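Local coordinates for cell division protein FtsZ 1 (Methanocaldococcus jannaschii, PDB 2VAP), which binds GTP and probably hydrolyses it, and, as a tubulin homologue, is thought to polymerise into the ring that forms at the future division site, at residues A237-K240 / A241-N245; A218-G221 / L222-I226. All blocks are in the same frame, centred on the assembly; numbering follows the deposited sequence.

Interaction 1: A237-K240 / A241-N245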
# COMPACT_ATOMS: atom_id res chain seq x y z
N ALA A 237 8.68 14.17 5.80
CA ALA A 237 9.60 13.93 6.91
C ALA A 237 8.94 13.16 8.05
O ALA A 237 9.55 12.28 8.66
CB ALA A 237 10.18 15.24 7.42
N ASP A 238 7.68 13.49 8.34
CA ASP A 238 6.90 12.83 9.39
C ASP A 238 6.49 11.41 9.00
O ASP A 238 6.46 10.51 9.84
CB ASP A 238 5.68 13.67 9.77
CG ASP A 238 6.05 14.96 10.48
OD1 ASP A 238 7.12 15.01 11.14
OD2 ASP A 238 5.28 15.94 10.38
N VAL A 239 6.16 11.22 7.72
CA VAL A 239 5.86 9.89 7.18
C VAL A 239 7.11 9.02 7.25
O VAL A 239 7.05 7.86 7.69
CB VAL A 239 5.32 9.96 5.73
CG1 VAL A 239 5.28 8.58 5.08
CG2 VAL A 239 3.94 10.59 5.71
N LYS A 240 8.25 9.58 6.83
CA LYS A 240 9.53 8.89 6.86
C LYS A 240 9.92 8.46 8.28
O LYS A 240 10.46 7.38 8.47
CB LYS A 240 10.63 9.77 6.25
CG LYS A 240 11.79 9.00 5.65
CD LYS A 240 12.80 9.94 5.00
CE LYS A 240 13.95 9.16 4.39
NZ LYS A 240 14.95 10.06 3.75
N ALA A 241 9.62 9.31 9.26
CA ALA A 241 9.92 9.04 10.67
C ALA A 241 9.22 7.77 11.19
O ALA A 241 9.78 7.04 12.00
CB ALA A 241 9.56 10.24 11.53
N VAL A 242 8.01 7.53 10.71
CA VAL A 242 7.23 6.35 11.09
C VAL A 242 7.55 5.14 10.21
O VAL A 242 7.65 4.01 10.70
CB VAL A 242 5.70 6.64 11.08
CG1 VAL A 242 4.88 5.36 11.21
CG2 VAL A 242 5.34 7.61 12.19
N MET A 243 7.75 5.38 8.92
CA MET A 243 7.87 4.30 7.94
C MET A 243 9.29 3.79 7.69
O MET A 243 9.46 2.69 7.16
CB MET A 243 7.17 4.66 6.63
CG MET A 243 5.69 5.01 6.79
SD MET A 243 4.74 4.89 5.27
CE MET A 243 4.30 3.15 5.27
N ASN A 244 10.30 4.57 8.06
CA ASN A 244 11.71 4.18 7.91
C ASN A 244 12.04 2.82 8.52
O ASN A 244 12.76 2.02 7.93
CB ASN A 244 12.66 5.24 8.49
CG ASN A 244 13.19 6.20 7.44
OD1 ASN A 244 13.12 5.94 6.24
ND2 ASN A 244 13.74 7.32 7.90
N ASN A 245 11.52 2.59 9.73
CA ASN A 245 11.66 1.31 10.41
C ASN A 245 10.30 0.79 10.86
O ASN A 245 10.12 0.35 12.00
CB ASN A 245 12.63 1.43 11.59
CG ASN A 245 14.06 1.72 11.15
OD1 ASN A 245 14.64 2.73 11.54
ND2 ASN A 245 14.62 0.83 10.34
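Met243 N donates a hydrogen bond to Val239 O at 2.9 Å. This is an i to i+4 bond in helix 236-243. Ala241 N likewise reaches Ala237 O at 3.0 Å. Between them the pattern slackens. Val242 N has two weak bonds, one to Asp238 O and one to Val239 O, so Val239 O takes two donors. Asn244 N bonds to Lys240 O at 2.8 Å. At the start of the helix Ala237 N is taken by Asp235 OD2. Asn244 ND2 lies near Lys240 O at a poor angle and makes no bond. Instead the amide rests against the extended lysine chain, with OD1 and ND2 of Asn244 both 3.4 Å from Lys240 CG. That carbon stands to one side of the amide plane, and chi1 of Asn244, -97° and off a staggered value, puts the amide there. On the buried side Met243 SD packs on Val239 CG1 at 3.7 Å, the two side chains pointing the same way. Met243 also touches Leu153 and Val155 of the GTPase sheet and Leu286 of the C-terminal sheet. Its carbonyl accepts a hydrogen bond from Thr186 OG1. The chemistry thus divides the helix: an apolar face meets both sheets, while Lys240 and Asn244 keep to a less buried side.

Interaction 2: A218-G221 / L222-I226; sequences AVKG and LVELI
Lys220 and Glu224 lie one turn apart on helix 204-227, and their side chains meet at an angle. Lys220 has CG anti to its backbone nitrogen (chi1 -165°) and runs straight from there. Glu224 starts differently, with CG anti to the carbonyl carbon (chi1 -67°), which leans it back toward the lysine. The carboxylate lays one face over the lysine methylenes, with Lys220 CG almost straight above Glu224 CD at 3.7 Å. Farther along the chain, Glu224 OE2 is 3.4 Å from Lys220 CE. The charged ends stay apart: Lys220 NZ is 4.5 Å from Glu224 OE2, beyond a salt bridge. Lys220 NZ has a long, weak ion pair with Glu59.

Val219 and Val223 follow each other on another face. They meet loosely, CG1 of Val219 to CG2 of Val223 at 4.4 Å. Both pack on Val42 of the GTPase sheet. Leu222 turns over the carbonyl of Ala218, with its CB 3.4 Å from Ala218 O, and touches Phe126 and Leu286.

The backbone N atoms of Leu222, Val223, Glu224 and Leu225 bond to the carbonyls of Ala218, Val219, Lys220 and Gly221. All four are i to i+4 bonds. Gly221 O also accepts a bond from His288 ND1.

Helix 204-227 is the central core helix of the tubulin/FtsZ fold, lying between the GTPase domain and the C-terminal domain. On its polar side the lysine chain covers a carboxylate whose OE2 is held by the backbone N of Glu62, and NZ is near enough that some attraction is likely.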
# COMPACT_ATOMS: atom_id res chain seq x y z
N ALA A 218 -5.78 1.11 0.10
CA ALA A 218 -4.54 1.07 0.87
C ALA A 218 -3.42 1.87 0.20
O ALA A 218 -2.79 2.71 0.85
CB ALA A 218 -4.10 -0.37 1.11
N VAL A 219 -3.18 1.60 -1.08
CA VAL A 219 -2.11 2.27 -1.83
C VAL A 219 -2.44 3.75 -2.06
O VAL A 219 -1.63 4.62 -1.73
CB VAL A 219 -1.80 1.55 -3.17
CG1 VAL A 219 -0.76 2.33 -3.98
CG2 VAL A 219 -1.30 0.13 -2.92
N LYS A 220 -3.61 4.03 -2.62
CA LYS A 220 -4.05 5.41 -2.87
C LYS A 220 -4.15 6.20 -1.57
O LYS A 220 -3.77 7.37 -1.53
CB LYS A 220 -5.39 5.42 -3.62
CG LYS A 220 -5.76 6.76 -4.24
CD LYS A 220 -7.03 6.64 -5.07
CE LYS A 220 -7.43 7.98 -5.67
NZ LYS A 220 -8.66 7.87 -6.50
N GLY A 221 -4.66 5.56 -0.52
CA GLY A 221 -4.80 6.19 0.79
C GLY A 221 -3.47 6.59 1.43
O GLY A 221 -3.37 7.65 2.03
N LEU A 222 -2.46 5.73 1.29
CA LEU A 222 -1.13 6.03 1.82
C LEU A 222 -0.41 7.10 1.01
O LEU A 222 0.20 8.01 1.59
CB LEU A 222 -0.28 4.76 1.91
CG LEU A 222 -0.48 3.87 3.14
CD1 LEU A 222 0.11 2.49 2.91
CD2 LEU A 222 0.12 4.51 4.39
N VAL A 223 -0.48 7.00 -0.31
CA VAL A 223 0.14 7.98 -1.21
C VAL A 223 -0.48 9.37 -1.01
O VAL A 223 0.24 10.35 -0.80
CB VAL A 223 0.01 7.56 -2.70
CG1 VAL A 223 0.43 8.70 -3.63
CG2 VAL A 223 0.85 6.33 -2.99
N GLU A 224 -1.80 9.44 -1.06
CA GLU A 224 -2.51 10.72 -1.03
C GLU A 224 -2.55 11.37 0.36
O GLU A 224 -2.83 12.57 0.48
CB GLU A 224 -3.91 10.59 -1.65
CG GLU A 224 -3.86 10.29 -3.15
CD GLU A 224 -5.21 10.35 -3.84
OE1 GLU A 224 -6.25 10.24 -3.17
OE2 GLU A 224 -5.22 10.48 -5.09
N LEU A 225 -2.24 10.59 1.39
CA LEU A 225 -1.98 11.14 2.72
C LEU A 225 -0.86 12.19 2.64
O LEU A 225 -0.89 13.20 3.33
CB LEU A 225 -1.60 10.02 3.70
CG LEU A 225 -1.33 10.36 5.17
CD1 LEU A 225 -2.60 10.80 5.88
CD2 LEU A 225 -0.72 9.16 5.87
N ILE A 226 0.11 11.93 1.76
CA ILE A 226 1.24 12.83 1.52
C ILE A 226 0.95 13.85 0.41
O ILE A 226 1.21 15.04 0.57
CB ILE A 226 2.53 12.04 1.16
CG1 ILE A 226 2.80 10.94 2.20
CG2 ILE A 226 3.73 12.98 1.03
CD1 ILE A 226 3.75 9.85 1.74

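Interaction 2 comes first along the chain, on helix 204-227. Interaction 1 follows on the next helix, 236-243. Their centres are 14 Å apart, and they touch directly: Val239 CG2 packs on Ile226 CG1 at 3.7 Å. Leu286, on strand 284-291 of the C-terminal domain's mixed sheet, is shared by both. Each contact also reaches the parallel sheet of the GTPase domain, interaction 2 at strands 40-45 and 124-130, interaction 1 at strand 153-160. The long helix 204-227 also carries Asp212, a GTP-binding residue. The two helices, packed on each other, both sit between the GTPase sheet and the C-terminal sheet.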